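Local structure of histidinol-phosphatase (Listeria monocytogenes serotype 4b str. H7858, 6NLR) at residues Gly5-Glu10 with Asp33-Val38; Phe223-Leu228 with Ile265-Ser270; Leu173-Arg178 with Arg217-Asp222; Ala41-Glu46 with Glu93-Ile98. The protein probably hydrolyses histidinol phosphate to histidinol and phosphate in histidine biosynthesis, using a trinuclear metal site in a TIM-barrel-like PHP domain. One frame throughout, in Å; residues are numbered along the deposited sequence.

Interaction 1 (Gly5-Glu10 with Asp33-Val38); sequences GHTHTE and DEYSIV. With CO (cobalt (II) ion), chain F.
T7 is central to this contact and meets Y35, S36, I37 and V38. Its OG1 lies between the backbone N and the carbonyl carbon (chi1 74°). From there it donates to S36 O, with OG1 and O 2.7 Å apart and the donor tilted from the carbonyl plane. The T7 backbone N gives the same carbonyl only a weak bond. The other T7 branch, CG2, sits over one face of the Y35 ring in a CH-pi contact, 4.1 Å from the centroid. Y35 brings its ring there because CG is anti to the backbone N (chi1 -175°). A water links the two segments: it donates to T7 OG1 and H8 O and also bonds Y35 OH. V38 N donates to T7 O at 3.0 Å.

T9 CG2 is pressed against I37 CG2 at 3.4 Å, tighter than usual for two methyls. V38 CG2 packs against H6 CA and reaches CD2 of the H6 ring at 3.9 Å. H6 and H8 both bind cobalt through NE2, at 2.1 and 2.2 Å, and H8 CE1 also meets V38 O. E93 and D258 complete the protein ligands. E39 holds H8 ND1 and T9 OG1, so a second-shell carboxylate orients a metal ligand.

The pair belongs to the beta-alpha-beta unit of strand 3-7, helix 20-29 and strand 34-40. Y35 and I37 pack on helix 20-29, I37 and T9 touch helix 68-81, and S36 OG bonds D117.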
loop_
_atom_site.group_PDB
_atom_site.type_symbol
_atom_site.label_atom_id
_atom_site.label_comp_id
_atom_site.label_asym_id
_atom_site.label_seq_id
_atom_site.Cartn_x
_atom_site.Cartn_y
_atom_site.Cartn_z
ATOM N N GLY A 5 10.276 -3.893 -0.838
ATOM C CA GLY A 5 9.831 -2.697 -1.567
ATOM C C GLY A 5 8.852 -1.866 -0.768
ATOM O O GLY A 5 8.338 -0.887 -1.350
ATOM N N HIS A 6 8.587 -2.180 0.509
ATOM C CA HIS A 6 7.486 -1.501 1.247
ATOM C C HIS A 6 7.735 -1.487 2.766
ATOM O O HIS A 6 7.340 -2.449 3.469
ATOM C CB HIS A 6 6.160 -2.143 0.827
ATOM C CG HIS A 6 4.946 -1.371 1.214
ATOM N ND1 HIS A 6 3.733 -1.573 0.587
ATOM C CD2 HIS A 6 4.730 -0.456 2.179
ATOM C CE1 HIS A 6 2.824 -0.799 1.146
ATOM N NE2 HIS A 6 3.409 -0.099 2.125
ATOM N N THR A 7 8.315 -0.399 3.281
ATOM C CA THR A 7 8.540 -0.214 4.743
ATOM C C THR A 7 8.199 1.214 5.162
ATOM O O THR A 7 8.231 2.141 4.303
ATOM C CB THR A 7 9.979 -0.551 5.152
ATOM O OG1 THR A 7 10.848 0.499 4.707
ATOM C CG2 THR A 7 10.416 -1.884 4.594
ATOM N N HIS A 8 7.939 1.359 6.451
ATOM C CA HIS A 8 7.547 2.615 7.132
ATOM C C HIS A 8 8.565 2.921 8.234
ATOM O O HIS A 8 9.496 2.111 8.434
ATOM C CB HIS A 8 6.088 2.486 7.606
ATOM C CG HIS A 8 5.140 2.363 6.458
ATOM N ND1 HIS A 8 4.695 3.470 5.753
ATOM C CD2 HIS A 8 4.617 1.287 5.833
ATOM C CE1 HIS A 8 3.890 3.071 4.780
ATOM N NE2 HIS A 8 3.860 1.732 4.786
ATOM N N THR A 9 8.378 4.043 8.934
ATOM C CA THR A 9 9.390 4.663 9.818
ATOM C C THR A 9 8.715 5.278 11.038
ATOM O O THR A 9 7.467 5.198 11.146
ATOM C CB THR A 9 10.146 5.761 9.054
ATOM O OG1 THR A 9 9.278 6.878 8.822
ATOM C CG2 THR A 9 10.681 5.277 7.728
ATOM N N GLU A 10 9.512 5.921 11.894
ATOM C CA GLU A 10 9.024 6.727 13.046
ATOM C C GLU A 10 8.204 7.925 12.541
ATOM O O GLU A 10 7.494 8.507 13.362
ATOM C CB GLU A 10 10.173 7.161 13.967
ATOM C CG GLU A 10 11.167 8.154 13.351
ATOM C CD GLU A 10 12.293 7.567 12.488
ATOM O OE1 GLU A 10 12.216 6.370 12.072
ATOM O OE2 GLU A 10 13.228 8.318 12.181
ATOM N N ASP A 33 19.361 -7.160 0.638
ATOM C CA ASP A 33 20.382 -6.298 -0.005
ATOM C C ASP A 33 19.714 -5.053 -0.604
ATOM O O ASP A 33 20.440 -4.163 -0.998
ATOM C CB ASP A 33 21.227 -7.074 -1.010
ATOM C CG ASP A 33 20.416 -8.011 -1.859
ATOM O OD1 ASP A 33 19.510 -7.490 -2.541
ATOM O OD2 ASP A 33 20.661 -9.251 -1.773
ATOM N N GLU A 34 18.387 -4.952 -0.600
ATOM C CA GLU A 34 17.682 -3.778 -1.169
ATOM C C GLU A 34 16.419 -3.509 -0.356
ATOM O O GLU A 34 15.722 -4.469 0.013
ATOM C CB GLU A 34 17.383 -4.035 -2.633
ATOM C CG GLU A 34 16.980 -2.800 -3.375
ATOM C CD GLU A 34 16.938 -2.982 -4.882
ATOM O OE1 GLU A 34 17.197 -4.085 -5.324
ATOM O OE2 GLU A 34 16.627 -2.012 -5.590
ATOM N N TYR A 35 16.155 -2.241 -0.060
ATOM C CA TYR A 35 15.204 -1.829 0.996
ATOM C C TYR A 35 14.637 -0.458 0.635
ATOM O O TYR A 35 15.435 0.488 0.497
ATOM C CB TYR A 35 15.956 -1.876 2.323
ATOM C CG TYR A 35 15.146 -1.615 3.565
ATOM C CD1 TYR A 35 14.868 -0.317 3.959
ATOM C CD2 TYR A 35 14.730 -2.646 4.385
ATOM C CE1 TYR A 35 14.191 -0.045 5.130
ATOM C CE2 TYR A 35 14.026 -2.393 5.549
ATOM C CZ TYR A 35 13.767 -1.088 5.932
ATOM O OH TYR A 35 13.111 -0.802 7.095
ATOM N N SER A 36 13.315 -0.357 0.491
ATOM C CA SER A 36 12.611 0.902 0.160
ATOM C C SER A 36 11.868 1.425 1.393
ATOM O O SER A 36 11.041 0.707 1.993
ATOM C CB SER A 36 11.699 0.737 -1.038
ATOM O OG SER A 36 12.453 0.546 -2.225
ATOM N N ILE A 37 12.184 2.664 1.746
ATOM C CA ILE A 37 11.444 3.474 2.731
ATOM C C ILE A 37 10.407 4.259 1.940
ATOM O O ILE A 37 10.805 5.181 1.192
ATOM C CB ILE A 37 12.392 4.387 3.506
ATOM C CG1 ILE A 37 13.492 3.580 4.200
ATOM C CG2 ILE A 37 11.589 5.236 4.482
ATOM C CD1 ILE A 37 14.656 4.421 4.646
ATOM N N VAL A 38 9.141 3.879 2.088
ATOM C CA VAL A 38 8.026 4.498 1.348
ATOM C C VAL A 38 6.980 4.934 2.374
ATOM O O VAL A 38 5.912 4.297 2.506
ATOM C CB VAL A 38 7.502 3.563 0.238
ATOM C CG1 VAL A 38 8.473 3.555 -0.935
ATOM C CG2 VAL A 38 7.268 2.143 0.728
HETATM CO CO CO F . 2.238 0.706 3.713
HETATM O O HOH W 1 11.694 1.555 6.981
HETATM O O HOH W 2 0.308 -0.096 3.004
#

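Interaction 2 (Phe223-Leu228 with Ile265-Ser270); sequences FNTAGL and IGRGYS
The R267 guanidinium lies with one face over A226, whose CA is 3.6 Å above the plane and offset toward the rim. A226 CB comes 3.4 Å from R267 NH2. The side chain of R267 runs extended from CG to NE, which carries the flat group across to A226. S257 O takes the hydrogen bond from R267 NE, and F229 also touches the side chain. The N224 amide uses its OD1 within its own segment: A226 N donates to it at 3.0 Å, in the carbonyl plane. This is an Asx turn. N224 ND2 bonds D258, a cobalt ligand, and D222, so the amide is gripped at both ends.

The contact joins the loop after strand 220-224 to the start of helix 269-276. On the helix side, G266 to Y269 form a type II beta turn, and G268 is the N-cap residue. Both G266 and G268 have positive phi.

T225 makes the hydrogen bond between the segments. OG1 sits between the backbone N and the carbonyl carbon (chi1 60°) and donates to R267 O at 2.9 Å, from 42° above the carbonyl plane. Y255 OH bonds the same oxygen, so R267 O has two partners. T225 CG2 packs 3.6 Å from G268 O. L228 CD1 lies 4.2 Å from G268 CA, where the glycine leaves room for both T225 and L228.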
loop_
_atom_site.group_PDB
_atom_site.type_symbol
_atom_site.label_atom_id
_atom_site.label_comp_id
_atom_site.label_asym_id
_atom_site.label_seq_id
_atom_site.Cartn_x
_atom_site.Cartn_y
_atom_site.Cartn_z
ATOM N N PHE A 223 3.805 -7.221 -3.690
ATOM C CA PHE A 223 3.416 -8.541 -3.131
ATOM C C PHE A 223 3.513 -8.375 -1.616
ATOM O O PHE A 223 4.609 -8.508 -1.034
ATOM C CB PHE A 223 4.276 -9.693 -3.653
ATOM C CG PHE A 223 3.866 -11.039 -3.105
ATOM C CD1 PHE A 223 4.219 -11.435 -1.814
ATOM C CD2 PHE A 223 3.116 -11.913 -3.866
ATOM C CE1 PHE A 223 3.854 -12.671 -1.314
ATOM C CE2 PHE A 223 2.733 -13.149 -3.355
ATOM C CZ PHE A 223 3.098 -13.528 -2.081
ATOM N N ASN A 224 2.380 -8.034 -1.005
ATOM C CA ASN A 224 2.331 -7.488 0.371
ATOM C C ASN A 224 1.936 -8.599 1.367
ATOM O O ASN A 224 0.831 -9.167 1.252
ATOM C CB ASN A 224 1.456 -6.248 0.347
ATOM C CG ASN A 224 1.459 -5.471 1.642
ATOM O OD1 ASN A 224 1.361 -6.057 2.722
ATOM N ND2 ASN A 224 1.569 -4.154 1.521
ATOM N N THR A 225 2.814 -8.896 2.317
ATOM C CA THR A 225 2.654 -10.002 3.294
ATOM C C THR A 225 1.982 -9.534 4.584
ATOM O O THR A 225 1.676 -10.406 5.426
ATOM C CB THR A 225 3.993 -10.692 3.566
ATOM O OG1 THR A 225 4.895 -9.698 4.088
ATOM C CG2 THR A 225 4.512 -11.352 2.300
ATOM N N ALA A 226 1.669 -8.247 4.720
ATOM C CA ALA A 226 1.076 -7.701 5.969
ATOM C C ALA A 226 -0.216 -8.456 6.325
ATOM O O ALA A 226 -0.465 -8.651 7.504
ATOM C CB ALA A 226 0.807 -6.226 5.828
ATOM N N GLY A 227 -1.014 -8.831 5.325
ATOM C CA GLY A 227 -2.317 -9.490 5.516
ATOM C C GLY A 227 -2.197 -10.792 6.286
ATOM O O GLY A 227 -3.165 -11.134 7.026
ATOM N N LEU A 228 -1.061 -11.500 6.154
ATOM C CA LEU A 228 -0.809 -12.785 6.864
ATOM C C LEU A 228 -0.821 -12.541 8.382
ATOM O O LEU A 228 -1.117 -13.481 9.132
ATOM C CB LEU A 228 0.541 -13.371 6.418
ATOM C CG LEU A 228 0.652 -13.797 4.951
ATOM C CD1 LEU A 228 2.079 -14.237 4.644
ATOM C CD2 LEU A 228 -0.360 -14.893 4.606
ATOM N N ILE A 265 9.938 -6.810 10.200
ATOM C CA ILE A 265 10.959 -6.923 9.116
ATOM C C ILE A 265 11.090 -8.398 8.717
ATOM O O ILE A 265 11.231 -9.228 9.606
ATOM C CB ILE A 265 12.305 -6.302 9.544
ATOM C CG1 ILE A 265 12.184 -4.779 9.731
ATOM C CG2 ILE A 265 13.405 -6.664 8.561
ATOM C CD1 ILE A 265 12.086 -4.018 8.462
ATOM N N GLY A 266 11.038 -8.688 7.411
ATOM C CA GLY A 266 11.228 -10.037 6.844
ATOM C C GLY A 266 9.962 -10.883 6.908
ATOM O O GLY A 266 9.997 -11.994 6.409
ATOM N N ARG A 267 8.852 -10.388 7.466
ATOM C CA ARG A 267 7.689 -11.268 7.757
ATOM C C ARG A 267 7.122 -11.812 6.430
ATOM O O ARG A 267 7.024 -11.053 5.442
ATOM C CB ARG A 267 6.633 -10.528 8.589
ATOM C CG ARG A 267 5.909 -9.419 7.835
ATOM C CD ARG A 267 4.971 -8.683 8.771
ATOM N NE ARG A 267 4.439 -7.457 8.185
ATOM C CZ ARG A 267 3.543 -6.676 8.780
ATOM N NH1 ARG A 267 3.034 -7.018 9.955
ATOM N NH2 ARG A 267 3.144 -5.556 8.196
ATOM N N GLY A 268 6.794 -13.100 6.398
ATOM C CA GLY A 268 6.165 -13.766 5.241
ATOM C C GLY A 268 7.097 -13.834 4.018
ATOM O O GLY A 268 6.612 -14.175 2.904
ATOM N N TYR A 269 8.405 -13.617 4.178
ATOM C CA TYR A 269 9.311 -13.636 3.010
ATOM C C TYR A 269 9.287 -15.022 2.349
ATOM O O TYR A 269 9.238 -15.044 1.074
ATOM C CB TYR A 269 10.735 -13.203 3.331
ATOM C CG TYR A 269 11.520 -13.019 2.066
ATOM C CD1 TYR A 269 11.352 -11.876 1.316
ATOM C CD2 TYR A 269 12.392 -14.001 1.601
ATOM C CE1 TYR A 269 12.055 -11.669 0.150
ATOM C CE2 TYR A 269 13.093 -13.825 0.420
ATOM C CZ TYR A 269 12.900 -12.665 -0.319
ATOM O OH TYR A 269 13.573 -12.480 -1.489
ATOM N N SER A 270 9.340 -16.114 3.123
ATOM C CA SER A 270 9.333 -17.493 2.541
ATOM C C SER A 270 8.034 -17.681 1.755
ATOM O O SER A 270 8.080 -18.357 0.712
ATOM C CB SER A 270 9.498 -18.619 3.546
ATOM O OG SER A 270 9.413 -19.919 2.886
#

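Interaction 3 (Leu173-Arg178 with Arg217-Asp222)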
loop_
_atom_site.group_PDB
_atom_site.type_symbol
_atom_site.label_atom_id
_atom_site.label_comp_id
_atom_site.label_asym_id
_atom_site.label_seq_id
_atom_site.Cartn_x
_atom_site.Cartn_y
_atom_site.Cartn_z
ATOM N N LEU A 173 5.089 12.576 -14.264
ATOM C CA LEU A 173 6.303 11.767 -14.510
ATOM C C LEU A 173 6.662 10.960 -13.264
ATOM O O LEU A 173 7.221 9.866 -13.430
ATOM C CB LEU A 173 7.432 12.733 -14.878
ATOM C CG LEU A 173 8.806 12.111 -15.088
ATOM C CD1 LEU A 173 8.767 10.977 -16.121
ATOM C CD2 LEU A 173 9.777 13.193 -15.511
ATOM N N PHE A 174 6.387 11.479 -12.064
ATOM C CA PHE A 174 6.853 10.888 -10.783
ATOM C C PHE A 174 5.782 9.979 -10.158
ATOM O O PHE A 174 5.987 9.530 -9.039
ATOM C CB PHE A 174 7.323 12.000 -9.846
ATOM C CG PHE A 174 8.459 12.800 -10.427
ATOM C CD1 PHE A 174 9.755 12.296 -10.439
ATOM C CD2 PHE A 174 8.236 14.057 -10.986
ATOM C CE1 PHE A 174 10.794 13.040 -10.983
ATOM C CE2 PHE A 174 9.279 14.797 -11.522
ATOM C CZ PHE A 174 10.554 14.281 -11.530
ATOM N N LYS A 175 4.685 9.682 -10.870
ATOM C CA LYS A 175 3.701 8.663 -10.424
ATOM C C LYS A 175 4.450 7.365 -10.135
ATOM O O LYS A 175 5.245 6.895 -10.941
ATOM C CB LYS A 175 2.627 8.416 -11.480
ATOM C CG LYS A 175 1.532 7.461 -11.051
ATOM C CD LYS A 175 0.632 7.115 -12.178
ATOM C CE LYS A 175 -0.428 6.106 -11.772
ATOM N NZ LYS A 175 -1.273 5.733 -12.933
ATOM N N PRO A 176 4.241 6.749 -8.963
ATOM C CA PRO A 176 4.755 5.408 -8.716
ATOM C C PRO A 176 4.278 4.434 -9.795
ATOM O O PRO A 176 3.190 4.615 -10.328
ATOM C CB PRO A 176 4.126 5.022 -7.376
ATOM C CG PRO A 176 3.914 6.354 -6.701
ATOM C CD PRO A 176 3.523 7.313 -7.814
ATOM N N ARG A 177 5.080 3.407 -10.070
ATOM C CA ARG A 177 4.741 2.355 -11.049
ATOM C C ARG A 177 4.457 1.034 -10.340
ATOM O O ARG A 177 4.249 0.023 -11.052
ATOM C CB ARG A 177 5.879 2.273 -12.052
ATOM C CG ARG A 177 5.979 3.568 -12.845
ATOM C CD ARG A 177 6.864 3.426 -14.021
ATOM N NE ARG A 177 6.997 4.696 -14.725
ATOM C CZ ARG A 177 8.000 4.968 -15.547
ATOM N NH1 ARG A 177 8.931 4.043 -15.736
ATOM N NH2 ARG A 177 8.067 6.138 -16.167
ATOM N N ARG A 178 4.456 1.031 -9.007
ATOM C CA ARG A 178 4.158 -0.176 -8.209
ATOM C C ARG A 178 2.855 0.066 -7.452
ATOM O O ARG A 178 2.747 1.016 -6.668
ATOM C CB ARG A 178 5.312 -0.531 -7.271
ATOM C CG ARG A 178 5.099 -1.887 -6.592
ATOM C CD ARG A 178 6.391 -2.593 -6.147
ATOM N NE ARG A 178 7.049 -1.931 -5.037
ATOM C CZ ARG A 178 8.017 -1.016 -5.127
ATOM N NH1 ARG A 178 8.482 -0.626 -6.314
ATOM N NH2 ARG A 178 8.535 -0.509 -4.017
ATOM N N ARG A 217 0.571 -0.840 -19.060
ATOM C CA ARG A 217 1.237 0.371 -18.505
ATOM C C ARG A 217 2.690 0.062 -18.102
ATOM O O ARG A 217 3.424 1.014 -17.776
ATOM C CB ARG A 217 0.445 0.850 -17.295
ATOM C CG ARG A 217 -0.842 1.591 -17.611
ATOM C CD ARG A 217 -0.328 2.984 -17.784
ATOM N NE ARG A 217 -1.201 3.917 -17.167
ATOM C CZ ARG A 217 -0.996 5.215 -17.128
ATOM N NH1 ARG A 217 0.086 5.738 -17.684
ATOM N NH2 ARG A 217 -1.892 5.974 -16.520
ATOM N N ASP A 218 3.089 -1.216 -18.120
ATOM C CA ASP A 218 4.435 -1.677 -17.705
ATOM C C ASP A 218 4.638 -1.360 -16.216
ATOM O O ASP A 218 5.748 -0.967 -15.826
ATOM C CB ASP A 218 5.525 -1.029 -18.556
ATOM C CG ASP A 218 6.822 -1.818 -18.578
ATOM O OD1 ASP A 218 6.752 -3.058 -18.626
ATOM O OD2 ASP A 218 7.893 -1.186 -18.585
ATOM N N TYR A 219 3.585 -1.524 -15.426
ATOM C CA TYR A 219 3.604 -1.313 -13.963
ATOM C C TYR A 219 4.007 -2.625 -13.292
ATOM O O TYR A 219 4.137 -3.675 -13.962
ATOM C CB TYR A 219 2.255 -0.796 -13.471
ATOM C CG TYR A 219 1.916 0.642 -13.774
ATOM C CD1 TYR A 219 2.809 1.518 -14.381
ATOM C CD2 TYR A 219 0.683 1.149 -13.395
ATOM C CE1 TYR A 219 2.471 2.843 -14.616
ATOM C CE2 TYR A 219 0.327 2.463 -13.638
ATOM C CZ TYR A 219 1.218 3.313 -14.268
ATOM O OH TYR A 219 0.865 4.610 -14.474
ATOM N N GLU A 220 4.197 -2.581 -11.981
ATOM C CA GLU A 220 4.479 -3.814 -11.213
ATOM C C GLU A 220 3.581 -3.808 -9.982
ATOM O O GLU A 220 2.885 -2.791 -9.749
ATOM C CB GLU A 220 5.979 -3.910 -10.908
ATOM C CG GLU A 220 6.507 -2.737 -10.131
ATOM C CD GLU A 220 8.007 -2.747 -9.839
ATOM O OE1 GLU A 220 8.729 -3.602 -10.438
ATOM O OE2 GLU A 220 8.456 -1.872 -9.028
ATOM N N LEU A 221 3.590 -4.907 -9.233
ATOM C CA LEU A 221 2.705 -5.102 -8.066
ATOM C C LEU A 221 3.533 -5.314 -6.800
ATOM O O LEU A 221 4.552 -6.022 -6.843
ATOM C CB LEU A 221 1.771 -6.280 -8.330
ATOM C CG LEU A 221 0.794 -6.062 -9.480
ATOM C CD1 LEU A 221 -0.003 -7.321 -9.767
ATOM C CD2 LEU A 221 -0.106 -4.878 -9.168
ATOM N N ASP A 222 3.074 -4.655 -5.731
ATOM C CA ASP A 222 3.426 -4.871 -4.305
ATOM C C ASP A 222 2.916 -6.261 -3.928
ATOM O O ASP A 222 1.682 -6.443 -3.917
ATOM C CB ASP A 222 2.797 -3.730 -3.501
ATOM C CG ASP A 222 2.988 -3.685 -1.989
ATOM O OD1 ASP A 222 4.115 -3.938 -1.536
ATOM O OD2 ASP A 222 1.995 -3.318 -1.285
HETATM O O HOH W 3 6.583 -3.699 -2.727
#
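The backbones pair in parallel at R178 and E220, with E220 N bonded to R177 O (2.8 Å) and R178 CA giving a CA-H...O contact to E220 O. R178 and E220 point to the same face of the sheet. R178 NH1 forms a salt bridge with E220 OE2 at 3.0 Å, 16° out of the guanidinium plane. The guanidinium and carboxylate planes are 67° apart, so this is a single-oxygen contact and not a flat two-pronged pair. A bend at chi3 (70°) turns the guanidinium so that NH1 meets E220 OE2. R178 NE bonds a water that also donates to D222 OD1, while NH2 pairs with D117 and G5 O.

The Y219 ring is held on both sides. R217 CB lies 3.6 Å above the centre of one Y219 face, and R177 CA lies over the opposite face. Y219 OH in turn lies 3.3 Å above the centre of the R217 guanidinium. K175 reaches the ring edge with a fully extended chain, and its NZ donates to Y219 OH at 2.9 Å. S166 O and A169 O also accept from NZ. R217 NH2 stands 3.6 Å from K175 NZ; these backbone oxygens may ease the repulsion between the like charges.

D218 ends helix 201-217 in a Schellman motif, and the chain then enters strand 220-224. That strand lies between 178-179 and 253-256 in a three-stranded parallel sheet. R178 and E220 both touch V254 on strand 253-256, and K175 and P176 pack on L120 of strand 117-127.

Interaction 4 (Ala41-Glu46 with Glu93-Ile98); sequences APLSSE and EVDYLI. With MN (manganese (II) ion), chain E; CO (cobalt (II) ion), chain F.
A41 meets E93 and V94 where strands 34-40 and 87-95, parallel neighbours in the sheet of this TIM-barrel-like PHP domain, reach their C-terminal ends.

The direct hydrogen bond is between backbones. A41 N donates to E93 O at 3.1 Å, from 35° above the carbonyl plane. A water extends the link: it donates to A41 O and D95 OD2 and accepts from D95 N. The other D95 oxygen, OD1, bonds ND1 of H123, a manganese ligand. D95 is thus in the second shell and probably fixes the rotation of that imidazole. S44 is the N-cap of helix 45-48, and its OG bonds F47 N.

Apolar contacts continue toward that helix. L43 CD2 touches L97 CD2 at 4.4 Å. L97 CD1 reaches S44 N and CB. A41 CB packs near V94 CA, and F107 of helix 101-111 lies against A41. Separately, L43 CD2 lies beside the D95 carboxylate, 3.7 Å from D95 OD2.

Metal bonds come from E93. Its chain is extended, with CG anti to the backbone N (chi1 -171°), and leads away from 41-46. S121 OG also bonds OE2. The carboxylate bridges two metals: E93 OE1 binds cobalt at 2.2 Å and OE2 binds manganese at 2.1 Å.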
loop_
_atom_site.group_PDB
_atom_site.type_symbol
_atom_site.label_atom_id
_atom_site.label_comp_id
_atom_site.label_asym_id
_atom_site.label_seq_id
_atom_site.Cartn_x
_atom_site.Cartn_y
_atom_site.Cartn_z
ATOM N N ALA A 41 2.593 9.527 2.281
ATOM C CA ALA A 41 2.617 10.946 1.857
ATOM C C ALA A 41 1.550 11.698 2.640
ATOM O O ALA A 41 0.487 11.141 2.883
ATOM C CB ALA A 41 2.372 11.078 0.377
ATOM N N PRO A 42 1.786 12.965 3.032
ATOM C CA PRO A 42 0.746 13.800 3.633
ATOM C C PRO A 42 -0.561 13.850 2.818
ATOM O O PRO A 42 -0.496 13.921 1.595
ATOM C CB PRO A 42 1.392 15.195 3.670
ATOM C CG PRO A 42 2.879 14.913 3.757
ATOM C CD PRO A 42 3.076 13.661 2.916
ATOM N N LEU A 43 -1.716 13.788 3.493
ATOM C CA LEU A 43 -3.041 13.857 2.807
ATOM C C LEU A 43 -3.342 15.297 2.410
ATOM O O LEU A 43 -2.848 16.194 3.063
ATOM C CB LEU A 43 -4.147 13.331 3.711
ATOM C CG LEU A 43 -3.997 11.882 4.160
ATOM C CD1 LEU A 43 -5.146 11.509 5.082
ATOM C CD2 LEU A 43 -3.961 10.960 2.965
ATOM N N SER A 44 -4.104 15.497 1.338
ATOM C CA SER A 44 -4.717 16.797 0.973
ATOM C C SER A 44 -5.523 17.311 2.178
ATOM O O SER A 44 -6.341 16.530 2.711
ATOM C CB SER A 44 -5.579 16.655 -0.260
ATOM O OG SER A 44 -6.669 17.556 -0.209
ATOM N N SER A 45 -5.315 18.567 2.590
ATOM C CA SER A 45 -6.134 19.220 3.642
ATOM C C SER A 45 -7.594 19.335 3.168
ATOM O O SER A 45 -8.484 19.236 4.032
ATOM C CB SER A 45 -5.558 20.556 4.056
ATOM O OG SER A 45 -5.479 21.428 2.939
ATOM N N GLU A 46 -7.843 19.525 1.866
ATOM C CA GLU A 46 -9.213 19.552 1.284
ATOM C C GLU A 46 -9.863 18.173 1.454
ATOM O O GLU A 46 -11.031 18.104 1.825
ATOM C CB GLU A 46 -9.221 19.915 -0.205
ATOM C CG GLU A 46 -8.966 21.375 -0.482
ATOM C CD GLU A 46 -9.971 22.288 0.202
ATOM O OE1 GLU A 46 -11.200 22.202 -0.113
ATOM O OE2 GLU A 46 -9.534 23.044 1.076
ATOM N N GLU A 93 4.660 5.929 0.048
ATOM C CA GLU A 93 3.375 5.268 -0.224
ATOM C C GLU A 93 2.386 6.410 -0.443
ATOM O O GLU A 93 1.998 7.090 0.543
ATOM C CB GLU A 93 2.939 4.333 0.892
ATOM C CG GLU A 93 1.735 3.502 0.469
ATOM C CD GLU A 93 1.216 2.536 1.512
ATOM O OE1 GLU A 93 1.790 2.518 2.617
ATOM O OE2 GLU A 93 0.244 1.801 1.203
ATOM N N VAL A 94 2.055 6.636 -1.711
ATOM C CA VAL A 94 1.189 7.748 -2.156
ATOM C C VAL A 94 -0.250 7.243 -2.153
ATOM O O VAL A 94 -0.534 6.254 -2.825
ATOM C CB VAL A 94 1.638 8.262 -3.529
ATOM C CG1 VAL A 94 0.789 9.434 -3.974
ATOM C CG2 VAL A 94 3.118 8.642 -3.511
ATOM N N ASP A 95 -1.129 7.921 -1.421
ATOM C CA ASP A 95 -2.585 7.662 -1.500
ATOM C C ASP A 95 -3.063 8.072 -2.892
ATOM O O ASP A 95 -2.770 9.220 -3.321
ATOM C CB ASP A 95 -3.352 8.410 -0.413
ATOM C CG ASP A 95 -3.370 7.633 0.879
ATOM O OD1 ASP A 95 -4.268 6.759 1.032
ATOM O OD2 ASP A 95 -2.448 7.854 1.670
ATOM N N TYR A 96 -3.778 7.177 -3.563
ATOM C CA TYR A 96 -4.683 7.554 -4.666
ATOM C C TYR A 96 -5.959 8.086 -3.998
ATOM O O TYR A 96 -6.681 7.319 -3.315
ATOM C CB TYR A 96 -4.926 6.422 -5.662
ATOM C CG TYR A 96 -5.765 6.907 -6.808
ATOM C CD1 TYR A 96 -5.245 7.815 -7.727
ATOM C CD2 TYR A 96 -7.102 6.571 -6.916
ATOM C CE1 TYR A 96 -6.028 8.336 -8.745
ATOM C CE2 TYR A 96 -7.886 7.065 -7.946
ATOM C CZ TYR A 96 -7.344 7.952 -8.855
ATOM O OH TYR A 96 -8.113 8.440 -9.850
ATOM N N LEU A 97 -6.180 9.395 -4.130
ATOM C CA LEU A 97 -7.360 10.102 -3.561
ATOM C C LEU A 97 -8.323 10.424 -4.713
ATOM O O LEU A 97 -8.031 11.336 -5.527
ATOM C CB LEU A 97 -6.874 11.359 -2.830
ATOM C CG LEU A 97 -5.927 11.121 -1.650
ATOM C CD1 LEU A 97 -5.460 12.447 -1.056
ATOM C CD2 LEU A 97 -6.560 10.250 -0.558
ATOM N N ILE A 98 -9.409 9.662 -4.790
ATOM C CA ILE A 98 -10.436 9.779 -5.869
ATOM C C ILE A 98 -10.993 11.209 -5.844
ATOM O O ILE A 98 -11.429 11.662 -4.764
ATOM C CB ILE A 98 -11.527 8.710 -5.674
ATOM C CG1 ILE A 98 -10.952 7.301 -5.851
ATOM C CG2 ILE A 98 -12.714 8.958 -6.613
ATOM C CD1 ILE A 98 -11.741 6.229 -5.158
HETATM MN MN MN E . -1.116 0.866 2.468
HETATM CO CO CO F . 2.238 0.706 3.713
HETATM O O HOH W 4 -0.777 9.628 0.949
HETATM O O HOH W 5 -2.592 -0.440 3.697
HETATM O O HOH W 2 0.308 -0.096 3.004
#

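Along the chain the segments of interaction 1 come first, then those of 4, 3 and 2. Interactions 1 and 4 share the larger sheet, where strands 34-40 and 87-95 are neighbours; their centres are about 19 Å apart. Interactions 2 and 3 both use strand 220-224 of the smaller parallel sheet, with centres about 20 Å apart. Interactions 2 and 4 are the farthest apart, at about 25 Å between centres, on opposite sides of the chain's centre. Interaction 1 touches all three others. Cobalt and one water belong to both 1 and 4. These two bind metal directly, while 2 and 3 lie farther out. Metal ligands come from the larger sheet, the loop after strand 3-7 and loops after strands of the smaller sheet.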